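Side-chain contacts in succinate-semialdehyde dehydrogenase (Streptococcus pyogenes MGAS1882, PDB 4OGD), which probably oxidises succinic semialdehyde to succinate, using NADP+ as the cofactor: residues A127-N132 with Y136-V141; S214-A219 with T226-G231; V262-K267 with L424-I429; Q54-L59 with I91-A96. One frame throughout, in Å; residues are numbered along the deposited sequence.

Contact 1: A127-N132 with Y136-V141; sequences AVEPWN and YQIMRV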
loop_
_atom_site.group_PDB
_atom_site.type_symbol
_atom_site.label_atom_id
_atom_site.label_comp_id
_atom_site.label_asym_id
_atom_site.label_seq_id
_atom_site.Cartn_x
_atom_site.Cartn_y
_atom_site.Cartn_z
ATOM N N ALA A 127 6.039 -5.772 12.440
ATOM C CA ALA A 127 6.709 -4.482 12.405
ATOM C C ALA A 127 8.210 -4.713 12.442
ATOM O O ALA A 127 8.713 -5.448 13.297
ATOM C CB ALA A 127 6.264 -3.612 13.585
ATOM N N VAL A 128 8.920 -4.114 11.491
ATOM C CA VAL A 128 10.377 -4.182 11.469
ATOM C C VAL A 128 10.862 -2.758 11.703
ATOM O O VAL A 128 10.601 -1.879 10.890
ATOM C CB VAL A 128 10.902 -4.716 10.124
ATOM C CG1 VAL A 128 12.422 -4.815 10.154
ATOM C CG2 VAL A 128 10.285 -6.072 9.814
ATOM N N GLU A 129 11.528 -2.530 12.837
ATOM C CA GLU A 129 11.854 -1.178 13.291
ATOM C C GLU A 129 13.349 -0.999 13.547
ATOM O O GLU A 129 14.062 -1.975 13.805
ATOM C CB GLU A 129 11.019 -0.827 14.539
ATOM C CG GLU A 129 9.502 -0.983 14.333
ATOM C CD GLU A 129 8.949 -0.138 13.190
ATOM O OE1 GLU A 129 9.567 0.892 12.845
ATOM O OE2 GLU A 129 7.878 -0.505 12.631
ATOM N N PRO A 130 13.837 0.248 13.449
ATOM C CA PRO A 130 15.275 0.515 13.459
ATOM C C PRO A 130 15.770 1.159 14.752
ATOM O O PRO A 130 14.977 1.589 15.595
ATOM C CB PRO A 130 15.414 1.503 12.303
ATOM C CG PRO A 130 14.186 2.354 12.445
ATOM C CD PRO A 130 13.086 1.426 12.972
ATOM N N TRP A 131 17.089 1.243 14.892
ATOM C CA TRP A 131 17.708 1.717 16.133
ATOM C C TRP A 131 17.688 3.226 16.369
ATOM O O TRP A 131 17.935 3.676 17.495
ATOM C CB TRP A 131 19.159 1.223 16.220
ATOM C CG TRP A 131 19.948 1.539 14.985
ATOM C CD1 TRP A 131 20.213 0.696 13.948
ATOM C CD2 TRP A 131 20.553 2.797 14.647
ATOM N NE1 TRP A 131 20.949 1.347 12.983
ATOM C CE2 TRP A 131 21.174 2.637 13.391
ATOM C CE3 TRP A 131 20.638 4.040 15.287
ATOM C CZ2 TRP A 131 21.862 3.675 12.764
ATOM C CZ3 TRP A 131 21.311 5.069 14.661
ATOM C CH2 TRP A 131 21.916 4.884 13.410
ATOM N N ASN A 132 17.423 4.034 15.347
ATOM C CA ASN A 132 17.629 5.470 15.554
ATOM C C ASN A 132 16.598 6.160 16.454
ATOM O O ASN A 132 16.927 7.122 17.152
ATOM C CB ASN A 132 17.896 6.231 14.241
ATOM C CG ASN A 132 16.710 6.239 13.310
ATOM O OD1 ASN A 132 15.828 5.383 13.392
ATOM N ND2 ASN A 132 16.679 7.226 12.413
ATOM N N TYR A 136 9.873 5.511 19.505
ATOM C CA TYR A 136 8.988 6.263 18.621
ATOM C C TYR A 136 8.610 5.480 17.374
ATOM O O TYR A 136 7.443 5.483 16.984
ATOM C CB TYR A 136 9.634 7.614 18.288
ATOM C CG TYR A 136 9.103 8.358 17.081
ATOM C CD1 TYR A 136 7.899 9.063 17.131
ATOM C CD2 TYR A 136 9.841 8.408 15.913
ATOM C CE1 TYR A 136 7.437 9.779 16.022
ATOM C CE2 TYR A 136 9.388 9.107 14.810
ATOM C CZ TYR A 136 8.191 9.791 14.868
ATOM O OH TYR A 136 7.749 10.484 13.758
ATOM N N GLN A 137 9.569 4.778 16.768
ATOM C CA GLN A 137 9.241 4.023 15.558
ATOM C C GLN A 137 8.330 2.827 15.860
ATOM O O GLN A 137 7.544 2.417 15.001
ATOM C CB GLN A 137 10.481 3.559 14.780
ATOM C CG GLN A 137 11.490 4.635 14.406
ATOM C CD GLN A 137 10.943 5.761 13.562
ATOM O OE1 GLN A 137 9.869 5.661 12.962
ATOM N NE2 GLN A 137 11.699 6.852 13.497
ATOM N N ILE A 138 8.419 2.262 17.063
ATOM C CA ILE A 138 7.451 1.229 17.445
ATOM C C ILE A 138 6.081 1.849 17.683
ATOM O O ILE A 138 5.068 1.370 17.166
ATOM C CB ILE A 138 7.849 0.469 18.728
ATOM C CG1 ILE A 138 9.226 -0.181 18.587
ATOM C CG2 ILE A 138 6.813 -0.607 19.033
ATOM C CD1 ILE A 138 9.737 -0.776 19.911
ATOM N N MET A 139 6.045 2.922 18.462
ATOM C CA MET A 139 4.770 3.492 18.881
ATOM C C MET A 139 3.947 3.971 17.685
ATOM O O MET A 139 2.715 3.860 17.688
ATOM C CB MET A 139 4.977 4.629 19.896
ATOM C CG MET A 139 3.669 5.091 20.555
ATOM S SD MET A 139 2.915 3.791 21.549
ATOM C CE MET A 139 3.819 4.059 23.071
ATOM N N ARG A 140 4.627 4.467 16.653
ATOM C CA ARG A 140 3.940 4.958 15.455
ATOM C C ARG A 140 3.054 3.895 14.833
ATOM O O ARG A 140 2.021 4.216 14.248
ATOM C CB ARG A 140 4.933 5.476 14.403
ATOM C CG ARG A 140 5.529 6.838 14.739
ATOM C CD ARG A 140 5.999 7.635 13.517
ATOM N NE ARG A 140 6.588 6.829 12.458
ATOM C CZ ARG A 140 7.564 7.241 11.648
ATOM N NH1 ARG A 140 8.093 8.453 11.779
ATOM N NH2 ARG A 140 8.030 6.426 10.716
ATOM N N VAL A 141 3.461 2.636 14.946
ATOM C CA VAL A 141 2.677 1.553 14.361
ATOM C C VAL A 141 1.934 0.710 15.386
ATOM O O VAL A 141 0.853 0.206 15.085
ATOM C CB VAL A 141 3.518 0.650 13.425
ATOM C CG1 VAL A 141 3.983 1.448 12.235
ATOM C CG2 VAL A 141 4.707 0.056 14.153
#
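The backbones of Glu129 and Gln137 come within 6.2 Å, CA to CA, where the chain leaves strand 124-128 and enters helix 136-148; Ala127 and Val141 are 7.5 Å apart, CA to CA. Glu129 fills this corner. Its chain bends at chi2 (-58°), which brings the carboxylate up against the first turn of the helix: OE1 sits 3.3 Å from Gln137 O, an approach of two acceptors and not a bond, while OE2 rests 3.6 Å from Val141 CG2. That methyl meets Ala127 CB at 4.0 Å, so it is shared between an apolar neighbour and a carboxylate oxygen. The ring of Pro130 lies crosswise to Gln137, with CD 3.8 Å from Gln137 CB. The Gln137 chain is bent in turn, its amide plane nearly parallel to that of the carboxylate, 13° apart. Its OE1 stands over the centre of the Arg140 guanidinium face, too steep for a hydrogen bond; Arg140 NH1 instead donates to Tyr136 OH at 2.9 Å, and NE forms a salt bridge with Glu437. Asn132 ends a Pro-Trp-Asn run whose asparagine helps form the oxyanion hole in relatives; here its ND2 bonds to Gln261 O. The contact is the strand-to-helix step of a beta-alpha-beta unit in the Rossmann-like sheet. Burial beside a carbonyl oxygen would tend to raise the pKa of Glu129, while a weak hydrogen bond from Thr206 and the positive Arg140, its NH2 6.1 Å from Glu129 OE1, would offset this in part.

Contact 2: S214-A219 with T226-G231; sequences SIAEEA and TTLELG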
loop_
_atom_site.group_PDB
_atom_site.type_symbol
_atom_site.label_atom_id
_atom_site.label_comp_id
_atom_site.label_asym_id
_atom_site.label_seq_id
_atom_site.Cartn_x
_atom_site.Cartn_y
_atom_site.Cartn_z
ATOM N N SER A 214 14.606 -5.770 0.779
ATOM C CA SER A 214 14.619 -7.185 1.143
ATOM C C SER A 214 13.267 -7.635 1.696
ATOM O O SER A 214 12.713 -8.659 1.292
ATOM C CB SER A 214 15.726 -7.448 2.165
ATOM O OG SER A 214 15.614 -8.742 2.724
ATOM N N ILE A 215 12.734 -6.845 2.615
ATOM C CA ILE A 215 11.476 -7.168 3.262
ATOM C C ILE A 215 10.295 -7.029 2.288
ATOM O O ILE A 215 9.405 -7.877 2.255
ATOM C CB ILE A 215 11.301 -6.279 4.521
ATOM C CG1 ILE A 215 12.301 -6.699 5.602
ATOM C CG2 ILE A 215 9.897 -6.362 5.054
ATOM C CD1 ILE A 215 12.074 -8.102 6.121
ATOM N N ALA A 216 10.305 -5.981 1.467
ATOM C CA ALA A 216 9.196 -5.755 0.545
ATOM C C ALA A 216 9.170 -6.814 -0.549
ATOM O O ALA A 216 8.096 -7.213 -1.022
ATOM C CB ALA A 216 9.264 -4.347 -0.054
ATOM N N GLU A 217 10.350 -7.265 -0.964
ATOM C CA GLU A 217 10.438 -8.351 -1.939
ATOM C C GLU A 217 9.800 -9.628 -1.387
ATOM O O GLU A 217 9.009 -10.283 -2.075
ATOM C CB GLU A 217 11.900 -8.593 -2.341
ATOM C CG GLU A 217 12.107 -9.718 -3.347
ATOM C CD GLU A 217 13.572 -9.992 -3.635
ATOM O OE1 GLU A 217 14.419 -9.155 -3.274
ATOM O OE2 GLU A 217 13.870 -11.053 -4.219
ATOM N N GLU A 218 10.124 -9.966 -0.136
ATOM C CA GLU A 218 9.581 -11.160 0.505
ATOM C C GLU A 218 8.070 -11.015 0.740
ATOM O O GLU A 218 7.306 -11.961 0.558
ATOM C CB GLU A 218 10.328 -11.441 1.820
ATOM C CG GLU A 218 9.890 -12.708 2.537
ATOM C CD GLU A 218 10.259 -13.988 1.793
ATOM O OE1 GLU A 218 11.283 -13.997 1.072
ATOM O OE2 GLU A 218 9.520 -14.988 1.938
ATOM N N ALA A 219 7.638 -9.821 1.130
ATOM C CA ALA A 219 6.213 -9.571 1.312
ATOM C C ALA A 219 5.443 -9.735 0.005
ATOM O O ALA A 219 4.373 -10.333 -0.018
ATOM C CB ALA A 219 5.983 -8.186 1.894
ATOM N N THR A 226 2.470 -3.878 2.404
ATOM C CA THR A 226 3.532 -3.219 3.156
ATOM C C THR A 226 3.348 -1.716 3.229
ATOM O O THR A 226 2.676 -1.114 2.388
ATOM C CB THR A 226 4.909 -3.437 2.521
ATOM O OG1 THR A 226 4.848 -3.087 1.129
ATOM C CG2 THR A 226 5.348 -4.884 2.662
ATOM N N THR A 227 3.960 -1.122 4.251
ATOM C CA THR A 227 4.314 0.293 4.218
ATOM C C THR A 227 5.814 0.357 4.468
ATOM O O THR A 227 6.361 -0.473 5.208
ATOM C CB THR A 227 3.596 1.107 5.298
ATOM O OG1 THR A 227 3.878 0.544 6.588
ATOM C CG2 THR A 227 2.095 1.116 5.047
ATOM N N LEU A 228 6.479 1.326 3.847
ATOM C CA LEU A 228 7.923 1.491 4.000
ATOM C C LEU A 228 8.262 2.926 4.365
ATOM O O LEU A 228 7.930 3.861 3.634
ATOM C CB LEU A 228 8.659 1.140 2.702
ATOM C CG LEU A 228 8.585 -0.299 2.196
ATOM C CD1 LEU A 228 9.412 -0.437 0.931
ATOM C CD2 LEU A 228 9.055 -1.283 3.264
ATOM N N GLU A 229 8.958 3.084 5.488
ATOM C CA GLU A 229 9.443 4.379 5.944
ATOM C C GLU A 229 10.957 4.310 5.934
ATOM O O GLU A 229 11.571 3.692 6.812
ATOM C CB GLU A 229 8.924 4.668 7.356
ATOM C CG GLU A 229 7.411 4.838 7.448
ATOM C CD GLU A 229 6.940 6.255 7.167
ATOM O OE1 GLU A 229 7.788 7.157 6.948
ATOM O OE2 GLU A 229 5.697 6.467 7.159
ATOM N N LEU A 230 11.565 4.906 4.913
ATOM C CA LEU A 230 12.993 4.711 4.684
ATOM C C LEU A 230 13.805 5.986 4.903
ATOM O O LEU A 230 13.370 6.905 5.607
ATOM C CB LEU A 230 13.220 4.132 3.285
ATOM C CG LEU A 230 12.331 2.920 2.966
ATOM C CD1 LEU A 230 12.584 2.445 1.532
ATOM C CD2 LEU A 230 12.567 1.775 3.972
ATOM N N GLY A 231 14.991 6.032 4.315
ATOM C CA GLY A 231 15.895 7.137 4.561
ATOM C C GLY A 231 15.515 8.359 3.759
ATOM O O GLY A 231 14.555 8.343 2.981
#
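Ala219 and Thr226 make the tight end of this contact: Ala219 CB and Thr226 CG2 are 3.4 Å apart, closer than two methyl carbons normally stand. The short helix and strand segments run antiparallel (173° between their directions, axes 9.5 Å apart at closest approach), and small residues on the helix let it settle on the strand. Thr226 presents its methyl because CG2 is anti to the carbonyl carbon; OG1 takes another course, to a hydrogen bond with Tyr434 OH on the neighbouring strand. One helical turn earlier the fit relaxes, with Ala216 CB touching Leu228 CD1 at an ordinary 4.0 Å. The second subunit closes over this looser pair, its Gly220 on Ala216 and its Leu223 on Leu228, and the Glu217 side chains of the two subunits come close, like charge to like. Around the helix from the alanines, Ser214 is exposed and Glu217 and Glu218 are partly so, and none of them meets the strand. The segments belong to the beta-alpha-beta unit of strand 200-206, helix 209-221 and strand 225-229. With no hydrogen bond between helix and strand, their hold on each other rests on methyl contacts, and the polar groups are turned to other strands, solvent or the subunit interface.

Contact 3: V262-K267 with L424-I429; sequences VCTSSK and LPFGGI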
loop_
_atom_site.group_PDB
_atom_site.type_symbol
_atom_site.label_atom_id
_atom_site.label_comp_id
_atom_site.label_asym_id
_atom_site.label_seq_id
_atom_site.Cartn_x
_atom_site.Cartn_y
_atom_site.Cartn_z
ATOM N N VAL A 262 19.161 10.715 11.360
ATOM C CA VAL A 262 17.723 10.950 11.298
ATOM C C VAL A 262 17.342 10.923 9.834
ATOM O O VAL A 262 17.991 11.582 9.015
ATOM C CB VAL A 262 17.357 12.320 11.914
ATOM C CG1 VAL A 262 15.850 12.560 11.876
ATOM C CG2 VAL A 262 17.841 12.403 13.350
ATOM N N CYS A 263 16.324 10.141 9.489
ATOM C CA CYS A 263 15.905 10.060 8.095
ATOM C C CYS A 263 15.490 11.433 7.557
ATOM O O CYS A 263 15.680 11.718 6.371
ATOM C CB CYS A 263 14.775 9.043 7.938
ATOM S SG CYS A 263 13.387 9.322 9.032
ATOM N N THR A 264 14.955 12.283 8.437
ATOM C CA THR A 264 14.570 13.648 8.081
ATOM C C THR A 264 15.589 14.701 8.547
ATOM O O THR A 264 15.244 15.876 8.743
ATOM C CB THR A 264 13.173 14.015 8.646
ATOM O OG1 THR A 264 13.108 13.655 10.032
ATOM C CG2 THR A 264 12.070 13.290 7.883
ATOM N N SER A 265 16.845 14.298 8.716
ATOM C CA SER A 265 17.899 15.277 9.003
ATOM C C SER A 265 18.027 16.224 7.810
ATOM O O SER A 265 17.701 15.857 6.680
ATOM C CB SER A 265 19.232 14.578 9.266
ATOM O OG SER A 265 20.161 15.466 9.891
ATOM N N SER A 266 18.484 17.448 8.053
ATOM C CA SER A 266 18.617 18.416 6.965
ATOM C C SER A 266 19.944 18.209 6.240
ATOM O O SER A 266 20.910 18.930 6.479
ATOM C CB SER A 266 18.509 19.834 7.523
ATOM O OG SER A 266 17.235 20.013 8.133
ATOM N N LYS A 267 19.981 17.224 5.345
ATOM C CA LYS A 267 21.254 16.712 4.844
ATOM C C LYS A 267 21.846 17.510 3.691
ATOM O O LYS A 267 23.063 17.545 3.526
ATOM C CB LYS A 267 21.138 15.231 4.468
ATOM C CG LYS A 267 20.635 14.370 5.607
ATOM C CD LYS A 267 21.027 12.911 5.426
ATOM C CE LYS A 267 20.499 12.045 6.587
ATOM N NZ LYS A 267 19.089 11.559 6.342
ATOM N N LEU A 424 0.113 14.729 12.567
ATOM C CA LEU A 424 0.719 15.039 11.264
ATOM C C LEU A 424 1.177 13.766 10.544
ATOM O O LEU A 424 1.920 12.962 11.120
ATOM C CB LEU A 424 1.924 15.970 11.454
ATOM C CG LEU A 424 1.699 17.316 12.146
ATOM C CD1 LEU A 424 3.005 18.123 12.237
ATOM C CD2 LEU A 424 0.617 18.114 11.428
ATOM N N PRO A 425 0.760 13.584 9.275
ATOM C CA PRO A 425 1.188 12.385 8.545
ATOM C C PRO A 425 2.672 12.425 8.220
ATOM O O PRO A 425 3.221 13.496 7.905
ATOM C CB PRO A 425 0.354 12.428 7.265
ATOM C CG PRO A 425 0.002 13.880 7.076
ATOM C CD PRO A 425 -0.107 14.462 8.467
ATOM N N PHE A 426 3.310 11.264 8.308
ATOM C CA PHE A 426 4.753 11.156 8.126
ATOM C C PHE A 426 5.058 10.082 7.096
ATOM O O PHE A 426 4.694 8.925 7.280
ATOM C CB PHE A 426 5.409 10.805 9.464
ATOM C CG PHE A 426 6.917 10.932 9.478
ATOM C CD1 PHE A 426 7.719 10.045 8.767
ATOM C CD2 PHE A 426 7.532 11.904 10.255
ATOM C CE1 PHE A 426 9.103 10.150 8.795
ATOM C CE2 PHE A 426 8.914 12.016 10.295
ATOM C CZ PHE A 426 9.702 11.138 9.565
ATOM N N GLY A 427 5.733 10.464 6.015
ATOM C CA GLY A 427 6.168 9.491 5.025
ATOM C C GLY A 427 6.759 10.162 3.809
ATOM O O GLY A 427 6.768 11.390 3.715
ATOM N N GLY A 428 7.254 9.352 2.877
ATOM C CA GLY A 428 7.955 9.894 1.727
ATOM C C GLY A 428 7.508 9.323 0.390
ATOM O O GLY A 428 6.446 8.689 0.268
ATOM N N ILE A 429 8.330 9.583 -0.627
ATOM C CA ILE A 429 8.153 9.020 -1.960
ATOM C C ILE A 429 9.529 8.563 -2.441
ATOM O O ILE A 429 10.511 8.659 -1.698
ATOM C CB ILE A 429 7.571 10.055 -2.949
ATOM C CG1 ILE A 429 8.500 11.264 -3.049
ATOM C CG2 ILE A 429 6.169 10.478 -2.505
ATOM C CD1 ILE A 429 8.076 12.306 -4.107
#
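The loop carrying Cys263 has the Gly-Gln-Val-Cys sequence that surrounds the nucleophilic cysteine in aldehyde dehydrogenases, and Phe426, which it meets, lies in the Pro-Phe-Gly-Gly signature of the same family. The ring reaches the loop with its far end. CZ of Phe426 is 3.6 Å from Thr264 CG2 and 4.1 Å from Cys263 SG. The sulfur lies at the ring edge, 5.4 Å from the centroid and 81° off the normal, a sulfur-aromatic contact made side-on; the threonine methyl approaches obliquely. Phe426 extends this far because CG points opposite the backbone N (chi1 -168°), whereas Cys263 SG is set between the backbone N and the carbonyl carbon (chi1 53°). Cys263 and Thr264 are the central residues of a type I beta turn from Val262 to Ser265. Val262 O is gripped twice, by Ser265 N at 3.0 Å and by Lys267 NZ at 2.9 Å, from opposite faces of the carbonyl plane. The lysine is itself anchored by a salt bridge to Glu360. Arg140 makes a cation-pi contact with the Phe426 ring, and Met411 packs against both the ring and Thr264. A cysteine carried on a turn whose first carbonyl is held twice, flanked by an aromatic side chain from a remote loop, is consistent with the active-site cysteine loop of the aldehyde dehydrogenase fold.

Contact 4: Q54-L59 with I91-A96; sequences QVANIL and IADYYA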
loop_
_atom_site.group_PDB
_atom_site.type_symbol
_atom_site.label_atom_id
_atom_site.label_comp_id
_atom_site.label_asym_id
_atom_site.label_seq_id
_atom_site.Cartn_x
_atom_site.Cartn_y
_atom_site.Cartn_z
ATOM N N GLN A 54 -2.890 3.622 29.459
ATOM C CA GLN A 54 -2.052 3.180 30.573
ATOM C C GLN A 54 -0.604 3.023 30.119
ATOM O O GLN A 54 0.335 3.256 30.893
ATOM C CB GLN A 54 -2.595 1.882 31.203
ATOM C CG GLN A 54 -1.844 1.415 32.472
ATOM C CD GLN A 54 -1.873 2.444 33.613
ATOM O OE1 GLN A 54 -2.723 3.327 33.650
ATOM N NE2 GLN A 54 -0.939 2.321 34.541
ATOM N N VAL A 55 -0.414 2.649 28.856
ATOM C CA VAL A 55 0.932 2.620 28.296
ATOM C C VAL A 55 1.550 4.013 28.396
ATOM O O VAL A 55 2.683 4.165 28.856
ATOM C CB VAL A 55 0.946 2.129 26.827
ATOM C CG1 VAL A 55 2.305 2.397 26.196
ATOM C CG2 VAL A 55 0.624 0.653 26.761
ATOM N N ALA A 56 0.788 5.024 27.984
ATOM C CA ALA A 56 1.234 6.411 28.086
ATOM C C ALA A 56 1.510 6.790 29.540
ATOM O O ALA A 56 2.501 7.462 29.844
ATOM C CB ALA A 56 0.196 7.350 27.473
ATOM N N ASN A 57 0.629 6.352 30.435
ATOM C CA ASN A 57 0.766 6.629 31.867
ATOM C C ASN A 57 2.056 6.065 32.459
ATOM O O ASN A 57 2.756 6.743 33.223
ATOM C CB ASN A 57 -0.449 6.048 32.600
ATOM C CG ASN A 57 -0.608 6.587 34.012
ATOM O OD1 ASN A 57 -0.769 5.818 34.958
ATOM N ND2 ASN A 57 -0.591 7.905 34.156
ATOM N N ILE A 58 2.368 4.821 32.114
ATOM C CA ILE A 58 3.588 4.185 32.601
ATOM C C ILE A 58 4.830 4.833 31.991
ATOM O O ILE A 58 5.855 4.979 32.661
ATOM C CB ILE A 58 3.582 2.673 32.342
ATOM C CG1 ILE A 58 2.446 2.018 33.127
ATOM C CG2 ILE A 58 4.928 2.054 32.723
ATOM C CD1 ILE A 58 2.148 0.591 32.683
ATOM N N LEU A 59 4.739 5.231 30.723
ATOM C CA LEU A 59 5.828 5.974 30.100
ATOM C C LEU A 59 6.096 7.298 30.824
ATOM O O LEU A 59 7.257 7.668 31.034
ATOM C CB LEU A 59 5.550 6.210 28.616
ATOM C CG LEU A 59 5.807 5.004 27.715
ATOM C CD1 LEU A 59 5.305 5.306 26.305
ATOM C CD2 LEU A 59 7.293 4.643 27.685
ATOM N N ILE A 91 1.539 10.029 21.270
ATOM C CA ILE A 91 1.016 9.173 20.203
ATOM C C ILE A 91 0.014 8.145 20.744
ATOM O O ILE A 91 -1.052 7.943 20.161
ATOM C CB ILE A 91 2.157 8.477 19.430
ATOM C CG1 ILE A 91 2.983 9.511 18.671
ATOM C CG2 ILE A 91 1.592 7.449 18.468
ATOM C CD1 ILE A 91 4.282 8.957 18.078
ATOM N N ALA A 92 0.356 7.507 21.860
ATOM C CA ALA A 92 -0.520 6.534 22.515
ATOM C C ALA A 92 -1.831 7.194 22.932
ATOM O O ALA A 92 -2.918 6.688 22.628
ATOM C CB ALA A 92 0.182 5.937 23.728
ATOM N N ASP A 93 -1.735 8.339 23.607
ATOM C CA ASP A 93 -2.950 9.040 24.026
ATOM C C ASP A 93 -3.778 9.471 22.816
ATOM O O ASP A 93 -5.004 9.375 22.836
ATOM C CB ASP A 93 -2.621 10.252 24.903
ATOM C CG ASP A 93 -2.330 9.884 26.350
ATOM O OD1 ASP A 93 -2.860 8.861 26.859
ATOM O OD2 ASP A 93 -1.563 10.639 26.984
ATOM N N TYR A 94 -3.105 9.933 21.757
ATOM C CA TYR A 94 -3.785 10.345 20.532
ATOM C C TYR A 94 -4.665 9.233 19.959
ATOM O O TYR A 94 -5.853 9.432 19.735
ATOM C CB TYR A 94 -2.749 10.790 19.497
ATOM C CG TYR A 94 -3.280 11.170 18.122
ATOM C CD1 TYR A 94 -3.184 10.286 17.056
ATOM C CD2 TYR A 94 -3.827 12.430 17.884
ATOM C CE1 TYR A 94 -3.641 10.631 15.799
ATOM C CE2 TYR A 94 -4.286 12.786 16.628
ATOM C CZ TYR A 94 -4.187 11.883 15.588
ATOM O OH TYR A 94 -4.641 12.249 14.346
ATOM N N TYR A 95 -4.093 8.057 19.731
ATOM C CA TYR A 95 -4.864 7.000 19.085
ATOM C C TYR A 95 -5.955 6.434 19.993
ATOM O O TYR A 95 -7.016 6.038 19.523
ATOM C CB TYR A 95 -3.941 5.912 18.524
ATOM C CG TYR A 95 -3.343 6.344 17.207
ATOM C CD1 TYR A 95 -4.149 6.485 16.081
ATOM C CD2 TYR A 95 -1.985 6.630 17.089
ATOM C CE1 TYR A 95 -3.624 6.891 14.874
ATOM C CE2 TYR A 95 -1.447 7.042 15.884
ATOM C CZ TYR A 95 -2.271 7.171 14.781
ATOM O OH TYR A 95 -1.763 7.579 13.566
ATOM N N ALA A 96 -5.705 6.424 21.295
ATOM C CA ALA A 96 -6.762 6.045 22.230
ATOM C C ALA A 96 -7.906 7.063 22.210
ATOM O O ALA A 96 -9.088 6.691 22.252
ATOM C CB ALA A 96 -6.199 5.872 23.633
#
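Ala56 and Ala92 bring helices 45-61 and 78-103 together, their CA atoms 5.8 Å apart and their CB atoms 4.0 Å. Each has only a methyl to place between the two backbones, and the Ala92 methyl packs on Leu52 of helix 45-61 as well. Asp93, the next residue, depends on conformation. It leaves its helix alongside the other one, and its first torsion turns the carboxylate across: with CG beside the backbone N and anti to the carbonyl carbon (chi1 -80°), the group swings over to Ala56. OD1 of Asp93 is 3.5 Å from Ala56 CB, and CG and OD2 are both 3.8 Å from it, so the whole group lies against the methyl. Its two oxygens have different partners on helix 45-61: OD1 is hydrogen-bonded to His53 ND1, and OD2 forms a salt bridge with Arg60. Helix 161-173 covers Val55 and Leu59 from another direction. The methyl-only side chains are consistent with the close approach of the helices, and a carboxylate held at both oxygens ties them together beside the alanines; the arginine would be expected to keep Asp93 ionised.

All four contacts are buried, and none is a surface contact. Contacts 1 and 3 lie deepest, their centres 7 and 8 Å from that of the chain; contact 2 is farther out, at 14 Å, and contact 4 farthest, at 19 Å. Contacts 1 and 2 brace helices against the same sheet, the first with a buried carboxylate, the second with methyls. Arg140 of contact 1 makes a long, weak ion pair with Glu229 of contact 2 and meets Phe426 of contact 3, so it links the three, contact 3 holding the probable catalytic cysteine. Contact 4 joins them only through contact 1, where Met139 and Tyr136 pack on Val55, Leu59 and Ile91. The second subunit touches contacts 2 and 3 alone.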